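Local coordinates for conjugal transfer protein TRWB (Escherichia coli, PDB 1E9R) that probably couples ATP hydrolysis to DNA transport in bacterial conjugation, as a hexameric P-loop ring protein resembling ring helicases and F1-ATPase, at residues B[103-106]-B[111-114]; B[137-142]-B[321-326]; B[37-40]-B[45-48]. One frame throughout, in Å; residues are numbered along the deposited sequence.

From the N terminus the chain first closes interaction 3, where residues 37-40, just before strand 41-42, meet 45-48, which contains strand 45-46 of the two-stranded hairpin, with Val40 against helix 66-79 and Val45 and Pro48 against helix 26-33. Interaction 1 follows: the loop leaving strand 103-105 folds back so that residues 111-114 cover 103-106, at this outermost strand of the large mixed sheet within the chain. Interaction 2 closes a longer loop of 178 residues, joining the start of helix 141-163 to the end of helix 318-325 near neighbouring subunits. The three contacts run in series, without nesting or crossing. Interactions 2 and 3 lie on opposite sides of the chain's centre, nearest atoms about 18 Å apart.

Interaction 1: residues B[103-106]-B[111-114]; sequences IILN and RTKG
Lys113 N donates to Ile104 O over 3.0 Å, with an N-H...O angle of 154°, fastening the loop to the strand it has just left. The same oxygen accepts a CA-H...O contact from Thr112, whose CA lies 3.2 Å from Ile104 O. A second bond runs the other way: Asn106 N reaches Thr112 OG1 at 3.2 Å, nearly straight at 173°. This hydroxyl stands opposite the backbone N of Thr112 (chi1 -177°), which brings it close enough to donate to Lys113 O, 2.9 Å from Thr112 OG1, in the carbonyl plane and on a lone pair. The side-chain amide of Asn106 has other partners: ND2 bonds to Thr246 OG1 of strand 243-247 and OD1 to Tyr108 N.

Outside this polar centre, Ile104 CD1 sits over one face of the Arg111 guanidinium, toward its rim, 3.6 Å from Arg111 NE. Asp109 and the carbonyl of Pro430 hold the charged end. Ile103 CG2 presses on Lys113 CG at 3.2 Å, a tight approach in which the two side chains cross at about a right angle.

Ile103 and Leu105 make backbone bonds with strand 243-247, whereas Ile104 O faces the loop. The loop thus supplies a donor to this sheet-edge carbonyl, and the Thr112 hydroxyl, accepting and donating at once, has its rotation fixed.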
loop_
_atom_site.group_PDB
_atom_site.type_symbol
_atom_site.label_atom_id
_atom_site.label_comp_id
_atom_site.label_asym_id
_atom_site.label_seq_id
_atom_site.Cartn_x
_atom_site.Cartn_y
_atom_site.Cartn_z
ATOM N N ILE B 103 -11.531 21.400 40.655
ATOM C CA ILE B 103 -10.356 21.937 39.975
ATOM C C ILE B 103 -10.600 22.313 38.512
ATOM O O ILE B 103 -11.445 21.720 37.837
ATOM C CB ILE B 103 -9.212 20.902 39.994
ATOM C CG1 ILE B 103 -8.986 20.391 41.410
ATOM C CG2 ILE B 103 -7.943 21.522 39.474
ATOM C CD1 ILE B 103 -8.557 21.461 42.374
ATOM N N ILE B 104 -9.850 23.304 38.035
ATOM C CA ILE B 104 -9.929 23.745 36.647
ATOM C C ILE B 104 -8.515 23.859 36.083
ATOM O O ILE B 104 -7.610 24.383 36.737
ATOM C CB ILE B 104 -10.592 25.137 36.487
ATOM C CG1 ILE B 104 -12.064 25.082 36.881
ATOM C CG2 ILE B 104 -10.479 25.598 35.047
ATOM C CD1 ILE B 104 -12.775 26.422 36.767
ATOM N N LEU B 105 -8.327 23.339 34.878
ATOM C CA LEU B 105 -7.051 23.433 34.192
ATOM C C LEU B 105 -7.365 24.028 32.839
ATOM O O LEU B 105 -7.963 23.384 31.978
ATOM C CB LEU B 105 -6.390 22.068 34.034
ATOM C CG LEU B 105 -5.622 21.583 35.262
ATOM C CD1 LEU B 105 -4.912 20.292 34.921
ATOM C CD2 LEU B 105 -4.613 22.638 35.708
ATOM N N ASN B 106 -6.982 25.286 32.680
ATOM C CA ASN B 106 -7.208 26.046 31.465
ATOM C C ASN B 106 -6.278 27.235 31.623
ATOM O O ASN B 106 -6.536 28.108 32.450
ATOM C CB ASN B 106 -8.654 26.532 31.416
ATOM C CG ASN B 106 -8.954 27.340 30.174
ATOM O OD1 ASN B 106 -8.074 27.992 29.615
ATOM N ND2 ASN B 106 -10.210 27.319 29.742
ATOM N N ARG B 111 -9.556 31.067 37.130
ATOM C CA ARG B 111 -9.686 30.025 38.144
ATOM C C ARG B 111 -8.738 28.831 38.030
ATOM O O ARG B 111 -8.664 28.011 38.937
ATOM C CB ARG B 111 -11.136 29.521 38.154
ATOM C CG ARG B 111 -12.185 30.604 38.389
ATOM C CD ARG B 111 -13.566 30.113 37.979
ATOM N NE ARG B 111 -13.651 29.920 36.531
ATOM C CZ ARG B 111 -14.744 29.528 35.886
ATOM N NH1 ARG B 111 -15.856 29.278 36.561
ATOM N NH2 ARG B 111 -14.733 29.416 34.566
ATOM N N THR B 112 -8.011 28.725 36.929
ATOM C CA THR B 112 -7.110 27.589 36.753
ATOM C C THR B 112 -6.092 27.436 37.869
ATOM O O THR B 112 -5.683 28.413 38.486
ATOM C CB THR B 112 -6.308 27.690 35.441
ATOM O OG1 THR B 112 -5.507 26.513 35.289
ATOM C CG2 THR B 112 -5.378 28.898 35.469
ATOM N N LYS B 113 -5.680 26.201 38.127
ATOM C CA LYS B 113 -4.658 25.955 39.137
ATOM C C LYS B 113 -3.326 26.209 38.427
ATOM O O LYS B 113 -3.281 26.270 37.188
ATOM C CB LYS B 113 -4.708 24.504 39.610
ATOM C CG LYS B 113 -6.067 24.051 40.105
ATOM C CD LYS B 113 -6.390 24.600 41.477
ATOM C CE LYS B 113 -5.382 24.123 42.507
ATOM N NZ LYS B 113 -5.704 24.642 43.870
ATOM N N GLY B 114 -2.251 26.370 39.197
ATOM C CA GLY B 114 -0.941 26.597 38.604
ATOM C C GLY B 114 -0.308 25.244 38.367
ATOM O O GLY B 114 -0.456 24.360 39.211
#

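Interaction 2: residues B[137-142]-B[321-326]; sequences RGKTDE and LDDVYG
Asp323 is the residue of 321-326 that carries the direct contact: Lys139 NZ forms a salt bridge with Asp323 OD2 at 3.2 Å. The ammonium approaches from above the carboxylate plane, 49° out of it. Lys139 gets there with a fully extended chain, its CG turned away from the backbone N (chi1 -179°), and its methylenes run past the helix backbone, with Lys139 CE 3.3 Å from Asp323 O. This ion pair lies at the surface, where solvent probably weakens it. Other subunits are close by: Lys328 of a second subunit makes a salt bridge with Asp322 and packs on Asp323, while Lys139 packs on Asp141 of that same neighbour.

Val324 contributes its backbone. A water donates to both sides, lying 3.0 Å from Val324 O and 2.6 Å from Lys139 O, so two carbonyls that could not bond each other are linked through it. The nearest CA atoms of the two segments, those of Lys139 and Val324, are 6.0 Å apart. Here the C-terminal turn of helix 318-325, which follows strand 309-315 of the P-loop NTPase core, meets the entry to helix 141-163, where Thr140 takes the N-cap position and its OG1 accepts from Ala143 N.

Tyr325 closes the helix, its N donating to Leu321 O at 2.9 Å, and has two further bonds: its hydroxyl with Leu294 N and its carbonyl with Lys293 NZ. Gly326 then leaves helical geometry with a positive phi of 96° and occupies the N-cap position of helix 327-334.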
loop_
_atom_site.group_PDB
_atom_site.type_symbol
_atom_site.label_atom_id
_atom_site.label_comp_id
_atom_site.label_asym_id
_atom_site.label_seq_id
_atom_site.Cartn_x
_atom_site.Cartn_y
_atom_site.Cartn_z
ATOM N N ARG B 137 3.097 10.649 21.021
ATOM C CA ARG B 137 3.627 9.816 19.953
ATOM C C ARG B 137 3.491 10.465 18.587
ATOM O O ARG B 137 2.500 11.134 18.292
ATOM C CB ARG B 137 2.917 8.469 19.943
ATOM C CG ARG B 137 3.120 7.660 21.190
ATOM C CD ARG B 137 4.563 7.284 21.374
ATOM N NE ARG B 137 4.702 6.404 22.529
ATOM C CZ ARG B 137 5.858 5.966 23.011
ATOM N NH1 ARG B 137 7.001 6.324 22.437
ATOM N NH2 ARG B 137 5.873 5.178 24.079
ATOM N N GLY B 138 4.495 10.259 17.749
ATOM C CA GLY B 138 4.449 10.834 16.425
ATOM C C GLY B 138 3.402 10.168 15.552
ATOM O O GLY B 138 3.152 8.960 15.664
ATOM N N LYS B 139 2.790 10.961 14.678
ATOM C CA LYS B 139 1.782 10.448 13.766
ATOM C C LYS B 139 2.367 9.318 12.920
ATOM O O LYS B 139 1.746 8.274 12.763
ATOM C CB LYS B 139 1.269 11.571 12.866
ATOM C CG LYS B 139 0.196 11.136 11.887
ATOM C CD LYS B 139 -0.409 12.324 11.174
ATOM C CE LYS B 139 -1.421 11.878 10.136
ATOM N NZ LYS B 139 -2.047 13.047 9.452
ATOM N N THR B 140 3.569 9.529 12.388
ATOM C CA THR B 140 4.260 8.527 11.562
ATOM C C THR B 140 5.518 7.996 12.260
ATOM O O THR B 140 5.954 8.539 13.276
ATOM C CB THR B 140 4.682 9.121 10.206
ATOM O OG1 THR B 140 5.705 10.106 10.413
ATOM C CG2 THR B 140 3.494 9.786 9.523
ATOM N N ASP B 141 6.103 6.936 11.713
ATOM C CA ASP B 141 7.304 6.349 12.298
ATOM C C ASP B 141 8.443 7.365 12.368
ATOM O O ASP B 141 9.204 7.426 13.345
ATOM C CB ASP B 141 7.732 5.133 11.481
ATOM C CG ASP B 141 7.027 3.852 11.917
ATOM O OD1 ASP B 141 6.473 3.788 13.043
ATOM O OD2 ASP B 141 7.043 2.888 11.132
ATOM N N GLU B 142 8.551 8.174 11.326
ATOM C CA GLU B 142 9.582 9.182 11.283
ATOM C C GLU B 142 9.278 10.279 12.298
ATOM O O GLU B 142 10.164 10.714 13.032
ATOM C CB GLU B 142 9.681 9.764 9.876
ATOM C CG GLU B 142 10.783 10.793 9.737
ATOM C CD GLU B 142 11.007 11.251 8.301
ATOM O OE1 GLU B 142 10.036 11.702 7.644
ATOM O OE2 GLU B 142 12.168 11.167 7.837
ATOM N N LEU B 321 -9.673 8.767 13.733
ATOM C CA LEU B 321 -8.883 8.063 14.742
ATOM C C LEU B 321 -7.764 7.261 14.068
ATOM O O LEU B 321 -6.658 7.126 14.611
ATOM C CB LEU B 321 -9.774 7.118 15.539
ATOM C CG LEU B 321 -9.093 6.489 16.752
ATOM C CD1 LEU B 321 -8.754 7.588 17.764
ATOM C CD2 LEU B 321 -10.010 5.418 17.360
ATOM N N ASP B 322 -8.063 6.717 12.889
ATOM C CA ASP B 322 -7.076 5.942 12.148
ATOM C C ASP B 322 -5.977 6.887 11.754
ATOM O O ASP B 322 -4.805 6.530 11.762
ATOM C CB ASP B 322 -7.669 5.326 10.875
ATOM C CG ASP B 322 -8.588 4.145 11.161
ATOM O OD1 ASP B 322 -8.442 3.522 12.232
ATOM O OD2 ASP B 322 -9.444 3.830 10.302
ATOM N N ASP B 323 -6.361 8.111 11.417
ATOM C CA ASP B 323 -5.393 9.110 11.012
ATOM C C ASP B 323 -4.454 9.520 12.148
ATOM O O ASP B 323 -3.274 9.766 11.928
ATOM C CB ASP B 323 -6.121 10.331 10.461
ATOM C CG ASP B 323 -5.330 11.032 9.394
ATOM O OD1 ASP B 323 -4.928 10.354 8.425
ATOM O OD2 ASP B 323 -5.110 12.251 9.516
ATOM N N VAL B 324 -4.978 9.585 13.365
ATOM C CA VAL B 324 -4.172 9.967 14.525
ATOM C C VAL B 324 -3.280 8.835 15.061
ATOM O O VAL B 324 -2.086 9.028 15.286
ATOM C CB VAL B 324 -5.089 10.480 15.689
ATOM C CG1 VAL B 324 -4.259 10.844 16.918
ATOM C CG2 VAL B 324 -5.884 11.676 15.216
ATOM N N TYR B 325 -3.868 7.657 15.253
ATOM C CA TYR B 325 -3.153 6.515 15.801
ATOM C C TYR B 325 -2.624 5.542 14.771
ATOM O O TYR B 325 -1.736 4.730 15.065
ATOM C CB TYR B 325 -4.058 5.741 16.762
ATOM C CG TYR B 325 -4.318 6.440 18.063
ATOM C CD1 TYR B 325 -5.296 7.431 18.164
ATOM C CD2 TYR B 325 -3.561 6.137 19.197
ATOM C CE1 TYR B 325 -5.508 8.103 19.363
ATOM C CE2 TYR B 325 -3.765 6.808 20.402
ATOM C CZ TYR B 325 -4.738 7.786 20.474
ATOM O OH TYR B 325 -4.928 8.457 21.660
ATOM N N GLY B 326 -3.169 5.615 13.565
ATOM C CA GLY B 326 -2.760 4.677 12.539
ATOM C C GLY B 326 -3.812 3.595 12.593
ATOM O O GLY B 326 -4.402 3.367 13.647
HETATM O O HOH W 1 -0.011 7.124 14.232
#

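Interaction 3: residues B[37-40]-B[45-48]; sequences AKQV and VPMP
Gln39 directs its side chain at the backbone of Met47 and the ring of Pro46. Its NE2 donates weakly to Met47 O at 3.1 Å; the N-H...O angle of 124° shows how bent the bond is. Gln39 OE1, in turn, lies 3.5 Å from Pro46 CB. The chain is extended beyond CG, placing the amide where stronger partners also hold it: OE1 accepts from Glu35 N, and NE2 donates to Thr33 O at the end of helix 26-33. These bonds on both ends of the amide fix its flip.

Val40 makes the main backbone link. Met47 N donates to Val40 O at 2.9 Å and 170°, a nearly straight bond, and Pro46 CA adds a CA-H...O contact to that oxygen at 3.6 Å. The return bond is replaced by a water that accepts from Val40 N at 3.1 Å and donates to Met47 O at 2.6 Å. Val40 CG2 rests against Met47 CB at 3.9 Å, the two side chains lying side by side and pointing the same way. Val40 also touches Leu73 and Thr76 of helix 66-79, which follows the probable Walker A loop.

One direct and one water-mediated bond between Val40 and Met47 thus continue the antiparallel pairing of strands 41-42 and 45-46, the arrangement of a short beta-hairpin whose open end is splayed by an inserted water.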
loop_
_atom_site.group_PDB
_atom_site.type_symbol
_atom_site.label_atom_id
_atom_site.label_comp_id
_atom_site.label_asym_id
_atom_site.label_seq_id
_atom_site.Cartn_x
_atom_site.Cartn_y
_atom_site.Cartn_z
ATOM N N ALA B 37 -27.312 -2.205 43.463
ATOM C CA ALA B 37 -26.464 -1.053 43.756
ATOM C C ALA B 37 -26.869 0.194 42.977
ATOM O O ALA B 37 -27.684 0.127 42.046
ATOM C CB ALA B 37 -25.012 -1.394 43.463
ATOM N N LYS B 38 -26.303 1.331 43.375
ATOM C CA LYS B 38 -26.580 2.602 42.720
ATOM C C LYS B 38 -25.837 2.566 41.380
ATOM O O LYS B 38 -24.657 2.211 41.336
ATOM C CB LYS B 38 -26.071 3.748 43.591
ATOM C CG LYS B 38 -27.045 4.891 43.712
ATOM C CD LYS B 38 -27.547 5.328 42.349
ATOM C CE LYS B 38 -28.533 6.478 42.479
ATOM N NZ LYS B 38 -27.908 7.653 43.160
ATOM N N GLN B 39 -26.526 2.921 40.296
ATOM C CA GLN B 39 -25.937 2.878 38.951
ATOM C C GLN B 39 -26.013 4.191 38.167
ATOM O O GLN B 39 -26.839 5.060 38.452
ATOM C CB GLN B 39 -26.633 1.794 38.106
ATOM C CG GLN B 39 -26.522 0.358 38.609
ATOM C CD GLN B 39 -27.454 -0.591 37.858
ATOM O OE1 GLN B 39 -28.672 -0.509 37.995
ATOM N NE2 GLN B 39 -26.884 -1.489 37.059
ATOM N N VAL B 40 -25.149 4.313 37.163
ATOM C CA VAL B 40 -25.134 5.483 36.287
ATOM C C VAL B 40 -25.944 5.058 35.060
ATOM O O VAL B 40 -26.111 3.860 34.818
ATOM C CB VAL B 40 -23.692 5.856 35.873
ATOM C CG1 VAL B 40 -22.884 6.229 37.119
ATOM C CG2 VAL B 40 -23.036 4.687 35.144
ATOM N N VAL B 45 -30.664 4.028 30.250
ATOM C CA VAL B 45 -30.493 2.622 30.599
ATOM C C VAL B 45 -29.411 2.476 31.651
ATOM O O VAL B 45 -28.300 2.965 31.470
ATOM C CB VAL B 45 -30.097 1.767 29.382
ATOM C CG1 VAL B 45 -30.110 0.300 29.771
ATOM C CG2 VAL B 45 -31.038 2.025 28.215
ATOM N N PRO B 46 -29.728 1.809 32.774
ATOM C CA PRO B 46 -28.729 1.627 33.830
ATOM C C PRO B 46 -27.567 0.777 33.336
ATOM O O PRO B 46 -27.749 -0.279 32.725
ATOM C CB PRO B 46 -29.522 0.966 34.959
ATOM C CG PRO B 46 -30.578 0.224 34.242
ATOM C CD PRO B 46 -31.009 1.194 33.160
ATOM N N MET B 47 -26.363 1.257 33.606
ATOM C CA MET B 47 -25.166 0.579 33.175
ATOM C C MET B 47 -24.732 -0.510 34.147
ATOM O O MET B 47 -24.602 -0.274 35.345
ATOM C CB MET B 47 -24.060 1.617 32.987
ATOM C CG MET B 47 -22.684 1.046 32.727
ATOM S SD MET B 47 -21.590 2.298 32.042
ATOM C CE MET B 47 -20.516 1.255 31.042
ATOM N N PRO B 48 -24.531 -1.735 33.640
ATOM C CA PRO B 48 -24.101 -2.832 34.501
ATOM C C PRO B 48 -22.851 -2.375 35.221
ATOM O O PRO B 48 -21.902 -1.907 34.596
ATOM C CB PRO B 48 -23.809 -3.947 33.514
ATOM C CG PRO B 48 -24.826 -3.706 32.457
ATOM C CD PRO B 48 -24.794 -2.212 32.273
HETATM O O HOH W 2 -23.699 1.620 36.895
#